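Local atomic coordinates of molybdopterin converting factor, subunit 1 (Pyrococcus furiosus, PDB entry 1VJK), a protein that is probably the small, sulfur-carrying subunit of molybdopterin synthase, a MoaD-like protein of the ubiquitin fold that serves molybdenum cofactor biosynthesis. Residues Gln22-Asp27 and Lys48-Phe53; Glu29-Pro34 and Glu44-Arg49; Arg38-Ile43 and Val77-Glu82. One frame throughout, in Å; residues are numbered along the deposited sequence.

All three contacts use helix 39-49 or the turn that leaves it, the helix lying across the mixed sheet of this ubiquitin-like fold. Contacts 1 and 2 are partly buried and share Lys48 and Arg49; they meet through Glu29 and His50. Contact 1 joins the C-terminal end of the helix to helix 19-24 by apolar and ring packing with a bridging water. Contact 2 sets the C-terminal half of the helix on edge strand 28-33, isoleucines beneath and a salt-bridge network along the outside. Contact 3, a surface contact about 18 Å, centre to centre, from contact 1, ties the helix start to loop 77-82, mostly by hydrogen bonds and paired charges.

Contact 1: residues Gln22-Asp27 and Lys48-Phe53; sequences QLAGVD and KRHEKF
Two helix ends of the ubiquitin-like beta-grasp domain meet here: Leu23 and Ala24, closing helix 19-24, pack against His50, Lys52 and Phe53, where the chain turns out of helix 39-49. Ala24 places its CA almost squarely over one face of the His50 imidazole, 4.0 Å from the ring centroid and 9° off the normal, a CH-pi contact. Arg49 CB lies over the opposite face, so the ring is sandwiched between aliphatic carbons. The CE1 carbon of His50 comes within 3.3 Å of Ala24 O, whereas ND1 approaches the same oxygen at too poor an angle for a hydrogen bond. The ring nitrogen NE2 is hydrogen-bonded to Glu29 OE2, which links this junction to strand 28-33. In this fold the two helix ends meet beside strands 10-16 and 28-33, with Tyr16 touching both Ala24 and His50; helix 19-24 breaks off at Gly25. Deeper in, the Phe53 ring brings its CE2 corner against the helix end, 3.7 Å from Leu23 CB and 4.0 Å from Ala24 CB; Leu23 CD1 lies over one ring face, while Ala24 CA is in plane at the edge. Ile46 and Phe58 also pack on this phenyl group. Toward solvent, Lys52 crosses the leucine at a slant, its CD 4.0 Å from Leu23 CD2. A bend at chi3 (-102°) then carries CE past Leu23 O. No direct hydrogen bond joins the segments; instead a water donates to Leu23 O at 3.3 Å and accepts from Lys52 N at 3.0 Å, bridging the two backbones.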
loop_
_atom_site.group_PDB
_atom_site.type_symbol
_atom_site.label_atom_id
_atom_site.label_comp_id
_atom_site.label_asym_id
_atom_site.label_seq_id
_atom_site.Cartn_x
_atom_site.Cartn_y
_atom_site.Cartn_z
ATOM N N GLN A 22 -2.128 -13.429 1.847
ATOM C CA GLN A 22 -3.384 -14.150 1.792
ATOM C C GLN A 22 -4.558 -13.258 1.616
ATOM O O GLN A 22 -5.477 -13.621 0.899
ATOM C CB GLN A 22 -3.621 -15.030 3.020
ATOM C CG GLN A 22 -2.867 -16.339 3.016
ATOM C CD GLN A 22 -1.384 -16.142 3.000
ATOM O OE1 GLN A 22 -0.803 -15.630 3.973
ATOM N NE2 GLN A 22 -0.745 -16.522 1.892
ATOM N N LEU A 23 -4.558 -12.089 2.265
ATOM C CA LEU A 23 -5.681 -11.168 2.081
ATOM C C LEU A 23 -5.773 -10.653 0.649
ATOM O O LEU A 23 -6.871 -10.487 0.118
ATOM C CB LEU A 23 -5.560 -9.973 3.030
ATOM C CG LEU A 23 -5.675 -10.207 4.529
ATOM C CD1 LEU A 23 -5.987 -8.845 5.198
ATOM C CD2 LEU A 23 -6.699 -11.281 4.924
ATOM N N ALA A 24 -4.623 -10.355 0.033
ATOM C CA ALA A 24 -4.622 -9.879 -1.344
ATOM C C ALA A 24 -4.819 -11.006 -2.349
ATOM O O ALA A 24 -5.226 -10.759 -3.493
ATOM C CB ALA A 24 -3.319 -9.105 -1.678
ATOM N N GLY A 25 -4.488 -12.232 -1.946
ATOM C CA GLY A 25 -4.532 -13.373 -2.865
ATOM C C GLY A 25 -3.359 -13.491 -3.827
ATOM O O GLY A 25 -3.341 -14.405 -4.668
ATOM N N VAL A 26 -2.420 -12.553 -3.769
ATOM C CA VAL A 26 -1.201 -12.507 -4.595
ATOM C C VAL A 26 -0.059 -11.965 -3.764
ATOM O O VAL A 26 -0.268 -11.233 -2.773
ATOM C CB VAL A 26 -1.303 -11.563 -5.821
ATOM C CG1 VAL A 26 -2.007 -12.215 -6.896
ATOM C CG2 VAL A 26 -1.968 -10.209 -5.461
ATOM N N ASP A 27 1.161 -12.250 -4.188
ATOM C CA ASP A 27 2.330 -11.757 -3.493
ATOM C C ASP A 27 2.638 -10.330 -3.914
ATOM O O ASP A 27 3.199 -9.548 -3.149
ATOM C CB ASP A 27 3.535 -12.662 -3.759
ATOM C CG ASP A 27 3.449 -14.005 -3.055
ATOM O OD1 ASP A 27 2.526 -14.255 -2.240
ATOM O OD2 ASP A 27 4.285 -14.894 -3.296
ATOM N N LYS A 48 -10.438 -1.330 -2.168
ATOM C CA LYS A 48 -11.462 -1.537 -3.178
ATOM C C LYS A 48 -11.260 -2.867 -3.899
ATOM O O LYS A 48 -12.236 -3.560 -4.219
ATOM C CB LYS A 48 -11.438 -0.382 -4.182
ATOM C CG LYS A 48 -12.491 -0.479 -5.273
ATOM C CD LYS A 48 -12.468 0.756 -6.177
ATOM C CE LYS A 48 -13.578 0.671 -7.205
ATOM N NZ LYS A 48 -13.296 -0.414 -8.205
ATOM N N ARG A 49 -10.011 -3.230 -4.184
ATOM C CA ARG A 49 -9.732 -4.469 -4.890
ATOM C C ARG A 49 -9.875 -5.690 -3.995
ATOM O O ARG A 49 -10.193 -6.785 -4.454
ATOM C CB ARG A 49 -8.312 -4.441 -5.431
ATOM C CG ARG A 49 -8.134 -3.495 -6.545
ATOM C CD ARG A 49 -6.777 -3.616 -7.151
ATOM N NE ARG A 49 -6.626 -2.689 -8.283
ATOM C CZ ARG A 49 -5.824 -2.897 -9.328
ATOM N NH1 ARG A 49 -5.054 -3.978 -9.395
ATOM N NH2 ARG A 49 -5.773 -1.980 -10.268
ATOM N N HIS A 50 -9.550 -5.504 -2.724
ATOM C CA HIS A 50 -9.444 -6.614 -1.784
ATOM C C HIS A 50 -10.161 -6.242 -0.513
ATOM O O HIS A 50 -9.551 -5.677 0.429
ATOM C CB HIS A 50 -7.968 -6.914 -1.474
ATOM C CG HIS A 50 -7.123 -7.072 -2.693
ATOM N ND1 HIS A 50 -7.351 -8.043 -3.656
ATOM C CD2 HIS A 50 -6.064 -6.355 -3.124
ATOM C CE1 HIS A 50 -6.444 -7.920 -4.614
ATOM N NE2 HIS A 50 -5.646 -6.915 -4.307
ATOM N N GLU A 51 -11.449 -6.579 -0.462
ATOM C CA GLU A 51 -12.322 -6.084 0.605
ATOM C C GLU A 51 -11.877 -6.475 2.007
ATOM O O GLU A 51 -12.228 -5.788 2.962
ATOM C CB GLU A 51 -13.768 -6.503 0.370
ATOM C CG GLU A 51 -14.015 -7.997 0.402
ATOM C CD GLU A 51 -15.434 -8.355 0.017
ATOM O OE1 GLU A 51 -16.253 -7.428 -0.130
ATOM O OE2 GLU A 51 -15.718 -9.566 -0.134
ATOM N N LYS A 52 -11.097 -7.546 2.135
ATOM C CA LYS A 52 -10.619 -7.952 3.477
ATOM C C LYS A 52 -9.695 -6.901 4.093
ATOM O O LYS A 52 -9.503 -6.885 5.317
ATOM C CB LYS A 52 -9.951 -9.323 3.447
ATOM C CG LYS A 52 -10.917 -10.443 3.094
ATOM C CD LYS A 52 -10.285 -11.809 3.276
ATOM C CE LYS A 52 -9.846 -12.418 1.937
ATOM N NZ LYS A 52 -9.773 -13.930 1.979
ATOM N N PHE A 53 -9.139 -5.993 3.274
ATOM C CA PHE A 53 -8.317 -4.910 3.812
ATOM C C PHE A 53 -9.124 -3.755 4.403
ATOM O O PHE A 53 -8.559 -2.880 5.073
ATOM C CB PHE A 53 -7.386 -4.323 2.732
ATOM C CG PHE A 53 -6.175 -5.152 2.436
ATOM C CD1 PHE A 53 -4.999 -4.956 3.157
ATOM C CD2 PHE A 53 -6.187 -6.087 1.436
ATOM C CE1 PHE A 53 -3.861 -5.717 2.872
ATOM C CE2 PHE A 53 -5.065 -6.845 1.140
ATOM C CZ PHE A 53 -3.891 -6.654 1.866
HETATM O O HOH W 1 -9.947 -9.324 0.013
#

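Contact 2: residues Glu29-Pro34 and Glu44-Arg49; sequences EEIELP and EEIKKR
Strand 29-33 and helix 44-49 run at 118° to each other, their axes 10.5 Å apart at closest approach, and Ile31 and Glu45 are the residues whose CA atoms lie nearest each other. This is the helix-on-sheet packing of the beta-grasp fold: the strand is an edge of the sheet, hydrogen-bonded through its backbone to strand 10-16, and the helix that follows it in the chain lies over it. Ile31 points at the helix and divides its branches among three residues. Ile31 CD1 reaches inward to Ile46 CG1 at 4.0 Å, the two isoleucines set roughly perpendicular, with Leu42 and Val14 closing round Ile31. Ile31 CG2 lies 3.7 Å from Glu45 CG. CG1 sits beneath one face of the Arg49 guanidinium, off toward its rim, the two side chains running antiparallel alongside one another. Leu33 adds a looser touch, its CD2 alongside Glu45 CB.

Arg49 reaches, extended from CG to NE, across to the strand and is gripped in its own guanidinium plane at two points. Arg49 NE donates nearly straight (175°) to the anti lone pair of Glu45 OE2 at 2.9 Å, one helical turn earlier. Arg49 NH1 donates to Glu29 OE1 at 3.0 Å, a less straight bond of 152° that meets the carboxylate from above its plane, the two planes steeply inclined. The other oxygen of that carboxylate, OE2, is hydrogen-bonded to Tyr16 OH. With one cation shared between two carboxylates, the charge of the guanidinium is probably well compensated; the paired acids fix its rotation and hold its flat face down on Ile31, so that the salt-bridge network roofs the apolar layer beneath.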
loop_
_atom_site.group_PDB
_atom_site.type_symbol
_atom_site.label_atom_id
_atom_site.label_comp_id
_atom_site.label_asym_id
_atom_site.label_seq_id
_atom_site.Cartn_x
_atom_site.Cartn_y
_atom_site.Cartn_z
ATOM N N GLU A 29 1.270 -7.071 -7.031
ATOM C CA GLU A 29 0.354 -6.654 -8.072
ATOM C C GLU A 29 0.683 -5.265 -8.540
ATOM O O GLU A 29 1.130 -4.427 -7.747
ATOM C CB GLU A 29 -1.158 -6.844 -7.716
ATOM C CG GLU A 29 -1.823 -5.666 -7.048
ATOM C CD GLU A 29 -3.277 -5.931 -6.648
ATOM O OE1 GLU A 29 -4.188 -6.153 -7.530
ATOM O OE2 GLU A 29 -3.488 -5.827 -5.449
ATOM N N GLU A 30 0.492 -5.020 -9.820
ATOM C CA GLU A 30 0.644 -3.707 -10.395
ATOM C C GLU A 30 -0.655 -2.967 -10.310
ATOM O O GLU A 30 -1.707 -3.489 -10.740
ATOM C CB GLU A 30 1.094 -3.800 -11.848
ATOM C CG GLU A 30 2.396 -4.545 -12.040
ATOM C CD GLU A 30 2.845 -4.581 -13.493
ATOM O OE1 GLU A 30 2.115 -5.153 -14.370
ATOM O OE2 GLU A 30 3.941 -4.042 -13.776
ATOM N N ILE A 31 -0.619 -1.742 -9.815
ATOM C CA ILE A 31 -1.815 -0.944 -9.687
ATOM C C ILE A 31 -1.647 0.367 -10.438
ATOM O O ILE A 31 -0.763 1.188 -10.124
ATOM C CB ILE A 31 -2.166 -0.696 -8.200
ATOM C CG1 ILE A 31 -2.405 -2.042 -7.492
ATOM C CG2 ILE A 31 -3.454 0.151 -8.122
ATOM C CD1 ILE A 31 -2.998 -1.970 -6.108
ATOM N N GLU A 32 -2.474 0.555 -11.453
ATOM C CA GLU A 32 -2.508 1.791 -12.224
ATOM C C GLU A 32 -3.409 2.796 -11.508
ATOM O O GLU A 32 -4.547 2.483 -11.150
ATOM C CB GLU A 32 -3.015 1.515 -13.633
ATOM C CG GLU A 32 -2.075 0.626 -14.470
ATOM C CD GLU A 32 -2.550 0.371 -15.904
ATOM O OE1 GLU A 32 -3.474 1.052 -16.394
ATOM O OE2 GLU A 32 -1.963 -0.505 -16.601
ATOM N N LEU A 33 -2.875 3.996 -11.288
ATOM C CA LEU A 33 -3.550 5.042 -10.552
ATOM C C LEU A 33 -3.608 6.293 -11.407
ATOM O O LEU A 33 -2.756 6.481 -12.263
ATOM C CB LEU A 33 -2.792 5.340 -9.242
ATOM C CG LEU A 33 -2.755 4.192 -8.247
ATOM C CD1 LEU A 33 -1.744 4.516 -7.139
ATOM C CD2 LEU A 33 -4.171 3.999 -7.690
ATOM N N PRO A 34 -4.608 7.157 -11.201
ATOM C CA PRO A 34 -4.684 8.405 -11.957
ATOM C C PRO A 34 -3.544 9.353 -11.617
ATOM O O PRO A 34 -2.963 9.297 -10.527
ATOM C CB PRO A 34 -6.035 9.011 -11.535
ATOM C CG PRO A 34 -6.739 7.977 -10.807
ATOM C CD PRO A 34 -5.746 6.993 -10.273
ATOM N N GLU A 44 -6.721 3.360 -0.568
ATOM C CA GLU A 44 -8.134 3.167 -0.915
ATOM C C GLU A 44 -8.357 2.191 -2.046
ATOM O O GLU A 44 -9.348 1.429 -2.022
ATOM C CB GLU A 44 -8.813 4.506 -1.188
ATOM C CG GLU A 44 -8.902 5.383 0.063
ATOM C CD GLU A 44 -9.497 4.671 1.270
ATOM O OE1 GLU A 44 -10.684 4.283 1.207
ATOM O OE2 GLU A 44 -8.779 4.483 2.282
ATOM N N GLU A 45 -7.466 2.186 -3.027
ATOM C CA GLU A 45 -7.596 1.258 -4.134
ATOM C C GLU A 45 -7.319 -0.178 -3.687
ATOM O O GLU A 45 -8.002 -1.095 -4.158
ATOM C CB GLU A 45 -6.681 1.670 -5.303
ATOM C CG GLU A 45 -6.689 0.707 -6.503
ATOM C CD GLU A 45 -7.995 0.670 -7.288
ATOM O OE1 GLU A 45 -8.825 1.586 -7.149
ATOM O OE2 GLU A 45 -8.193 -0.286 -8.075
ATOM N N ILE A 46 -6.349 -0.394 -2.778
ATOM C CA ILE A 46 -6.107 -1.743 -2.250
ATOM C C ILE A 46 -7.371 -2.267 -1.567
ATOM O O ILE A 46 -7.781 -3.423 -1.807
ATOM C CB ILE A 46 -4.898 -1.734 -1.302
ATOM C CG1 ILE A 46 -3.621 -1.545 -2.137
ATOM C CG2 ILE A 46 -4.840 -3.011 -0.505
ATOM C CD1 ILE A 46 -2.411 -1.195 -1.326
ATOM N N LYS A 47 -8.001 -1.409 -0.771
ATOM C CA LYS A 47 -9.244 -1.771 -0.081
ATOM C C LYS A 47 -10.395 -2.058 -1.056
ATOM O O LYS A 47 -11.232 -2.952 -0.792
ATOM C CB LYS A 47 -9.641 -0.676 0.904
ATOM C CG LYS A 47 -8.672 -0.511 2.017
ATOM C CD LYS A 47 -9.111 0.675 2.896
ATOM C CE LYS A 47 -8.170 0.900 4.032
ATOM N NZ LYS A 47 -8.484 2.254 4.613
ATOM N N LYS A 48 -10.438 -1.330 -2.168
ATOM C CA LYS A 48 -11.462 -1.537 -3.178
ATOM C C LYS A 48 -11.260 -2.867 -3.899
ATOM O O LYS A 48 -12.236 -3.560 -4.219
ATOM C CB LYS A 48 -11.438 -0.382 -4.182
ATOM C CG LYS A 48 -12.491 -0.479 -5.273
ATOM C CD LYS A 48 -12.468 0.756 -6.177
ATOM C CE LYS A 48 -13.578 0.671 -7.205
ATOM N NZ LYS A 48 -13.296 -0.414 -8.205
ATOM N N ARG A 49 -10.011 -3.230 -4.184
ATOM C CA ARG A 49 -9.732 -4.469 -4.890
ATOM C C ARG A 49 -9.875 -5.690 -3.995
ATOM O O ARG A 49 -10.193 -6.785 -4.454
ATOM C CB ARG A 49 -8.312 -4.441 -5.431
ATOM C CG ARG A 49 -8.134 -3.495 -6.545
ATOM C CD ARG A 49 -6.777 -3.616 -7.151
ATOM N NE ARG A 49 -6.626 -2.689 -8.283
ATOM C CZ ARG A 49 -5.824 -2.897 -9.328
ATOM N NH1 ARG A 49 -5.054 -3.978 -9.395
ATOM N NH2 ARG A 49 -5.773 -1.980 -10.268
#

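Contact 3: residues Arg38-Ile43 and Val77-Glu82; sequences RVRDLI and VSWDEE
Val39 lies at the apolar centre, its CG2 3.8 Å from Val77 CG2 and its CG1 4.0 Å from Trp79 CD1, with Ile70, Val72 and Leu83 packed round it. One helical turn on, Ile43 brings CD1 to 3.6 Å from Trp79 NE1, whose N-H is bonded to Gly59 O. Beside this patch the backbones are bonded. Loop 77-82 makes a type I turn at Ser78-Glu81 and lies against the start of helix 39-49, its carbonyls taking the first N-H groups: Glu81 O accepts from Val39 N, Trp79 O from Arg40 N (both 2.9 Å). Arg38 occupies the N-cap position, forms a single beta bridge with Glu82 and donates its own backbone N to Asp41 OD2.

Farther out, Asp80 is held between two arginines. Arg40 grips it side-on, NE to Asp80 OD1 and NH2 to Asp80 OD2, each 2.8 Å; a bend at chi3 (65°) swings the guanidinium round to present that edge, with Trp79 CB over one face. Arg38 NH1 meets Asp80 OD1 at 2.9 Å from the other side of the carboxylate plane. A leucine in place of Arg40 would remove both of its bonds and probably leave the Asp80 carboxylate, still met by Arg38, freer to turn and its charge less compensated. At the rim, a water bridges Glu82 OE2 and, weakly, Arg38 NH2.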
loop_
_atom_site.group_PDB
_atom_site.type_symbol
_atom_site.label_atom_id
_atom_site.label_comp_id
_atom_site.label_asym_id
_atom_site.label_seq_id
_atom_site.Cartn_x
_atom_site.Cartn_y
_atom_site.Cartn_z
ATOM N N ARG A 38 -1.765 9.838 -4.654
ATOM C CA ARG A 38 -1.004 9.868 -3.420
ATOM C C ARG A 38 -1.062 8.513 -2.721
ATOM O O ARG A 38 -1.909 7.659 -3.029
ATOM C CB ARG A 38 -1.588 10.917 -2.484
ATOM C CG ARG A 38 -1.468 12.320 -3.004
ATOM C CD ARG A 38 -2.134 13.314 -2.085
ATOM N NE ARG A 38 -2.182 14.624 -2.718
ATOM C CZ ARG A 38 -2.576 15.723 -2.099
ATOM N NH1 ARG A 38 -2.966 15.627 -0.828
ATOM N NH2 ARG A 38 -2.597 16.881 -2.745
ATOM N N VAL A 39 -0.198 8.304 -1.734
ATOM C CA VAL A 39 -0.239 7.078 -0.936
ATOM C C VAL A 39 -1.659 6.770 -0.421
ATOM O O VAL A 39 -2.137 5.617 -0.513
ATOM C CB VAL A 39 0.796 7.137 0.208
ATOM C CG1 VAL A 39 0.550 6.075 1.284
ATOM C CG2 VAL A 39 2.208 7.020 -0.365
ATOM N N ARG A 40 -2.369 7.787 0.087
ATOM C CA ARG A 40 -3.719 7.525 0.590
ATOM C C ARG A 40 -4.666 6.978 -0.509
ATOM O O ARG A 40 -5.563 6.170 -0.216
ATOM C CB ARG A 40 -4.303 8.777 1.270
ATOM C CG ARG A 40 -4.572 9.943 0.331
ATOM C CD ARG A 40 -5.333 11.067 1.030
ATOM N NE ARG A 40 -4.579 11.725 2.124
ATOM C CZ ARG A 40 -4.779 11.525 3.419
ATOM N NH1 ARG A 40 -5.690 10.655 3.869
ATOM N NH2 ARG A 40 -4.057 12.238 4.291
ATOM N N ASP A 41 -4.468 7.418 -1.757
ATOM C CA ASP A 41 -5.318 6.935 -2.869
ATOM C C ASP A 41 -5.000 5.500 -3.163
ATOM O O ASP A 41 -5.911 4.714 -3.453
ATOM C CB ASP A 41 -5.131 7.781 -4.125
ATOM C CG ASP A 41 -5.322 9.276 -3.864
ATOM O OD1 ASP A 41 -6.301 9.677 -3.219
ATOM O OD2 ASP A 41 -4.499 10.093 -4.320
ATOM N N LEU A 42 -3.731 5.138 -3.077
ATOM C CA LEU A 42 -3.345 3.740 -3.269
ATOM C C LEU A 42 -3.945 2.838 -2.185
ATOM O O LEU A 42 -4.471 1.756 -2.505
ATOM C CB LEU A 42 -1.823 3.621 -3.272
ATOM C CG LEU A 42 -1.279 2.192 -3.301
ATOM C CD1 LEU A 42 -1.761 1.413 -4.581
ATOM C CD2 LEU A 42 0.246 2.214 -3.175
ATOM N N ILE A 43 -3.923 3.289 -0.931
ATOM C CA ILE A 43 -4.527 2.518 0.147
ATOM C C ILE A 43 -6.013 2.303 -0.131
ATOM O O ILE A 43 -6.538 1.172 0.034
ATOM C CB ILE A 43 -4.293 3.215 1.490
ATOM C CG1 ILE A 43 -2.819 3.109 1.851
ATOM C CG2 ILE A 43 -5.187 2.591 2.600
ATOM C CD1 ILE A 43 -2.379 3.964 3.083
ATOM N N VAL A 77 6.761 7.052 4.455
ATOM C CA VAL A 77 6.320 8.335 3.909
ATOM C C VAL A 77 4.945 8.708 4.453
ATOM O O VAL A 77 4.262 7.896 5.096
ATOM C CB VAL A 77 6.241 8.319 2.362
ATOM C CG1 VAL A 77 7.612 8.107 1.720
ATOM C CG2 VAL A 77 5.256 7.256 1.908
ATOM N N SER A 78 4.535 9.949 4.174
ATOM C CA SER A 78 3.230 10.410 4.603
ATOM C C SER A 78 2.121 9.885 3.676
ATOM O O SER A 78 2.383 9.429 2.547
ATOM C CB SER A 78 3.206 11.924 4.645
ATOM O OG SER A 78 2.915 12.438 3.382
ATOM N N TRP A 79 0.881 9.966 4.147
ATOM C CA TRP A 79 -0.239 9.559 3.294
ATOM C C TRP A 79 -0.437 10.482 2.109
ATOM O O TRP A 79 -1.055 10.105 1.131
ATOM C CB TRP A 79 -1.545 9.464 4.072
ATOM C CG TRP A 79 -1.678 8.207 4.918
ATOM C CD1 TRP A 79 -0.880 7.097 4.869
ATOM C CD2 TRP A 79 -2.667 7.943 5.917
ATOM N NE1 TRP A 79 -1.317 6.156 5.774
ATOM C CE2 TRP A 79 -2.412 6.649 6.433
ATOM C CE3 TRP A 79 -3.750 8.668 6.434
ATOM C CZ2 TRP A 79 -3.196 6.070 7.441
ATOM C CZ3 TRP A 79 -4.533 8.085 7.446
ATOM C CH2 TRP A 79 -4.245 6.802 7.933
ATOM N N ASP A 80 0.088 11.697 2.177
ATOM C CA ASP A 80 -0.074 12.626 1.075
ATOM C C ASP A 80 1.105 12.663 0.132
ATOM O O ASP A 80 1.126 13.440 -0.818
ATOM C CB ASP A 80 -0.497 14.003 1.577
ATOM C CG ASP A 80 -1.856 13.952 2.166
ATOM O OD1 ASP A 80 -2.811 13.740 1.370
ATOM O OD2 ASP A 80 -2.054 14.029 3.405
ATOM N N GLU A 81 2.043 11.727 0.335
ATOM C CA GLU A 81 3.185 11.593 -0.562
ATOM C C GLU A 81 2.691 11.241 -1.958
ATOM O O GLU A 81 1.886 10.306 -2.117
ATOM C CB GLU A 81 4.120 10.505 -0.027
ATOM C CG GLU A 81 5.359 10.278 -0.865
ATOM C CD GLU A 81 6.470 11.283 -0.614
ATOM O OE1 GLU A 81 6.343 12.154 0.291
ATOM O OE2 GLU A 81 7.483 11.205 -1.349
ATOM N N GLU A 82 3.171 11.973 -2.952
ATOM C CA GLU A 82 2.769 11.759 -4.327
ATOM C C GLU A 82 3.525 10.562 -4.904
ATOM O O GLU A 82 4.752 10.483 -4.796
ATOM C CB GLU A 82 2.917 13.065 -5.149
ATOM C CG GLU A 82 1.878 14.107 -4.654
ATOM C CD GLU A 82 2.207 15.581 -4.900
ATOM O OE1 GLU A 82 2.989 15.880 -5.831
ATOM O OE2 GLU A 82 1.641 16.451 -4.157
HETATM O O HOH W 2 -0.610 17.946 -4.836
#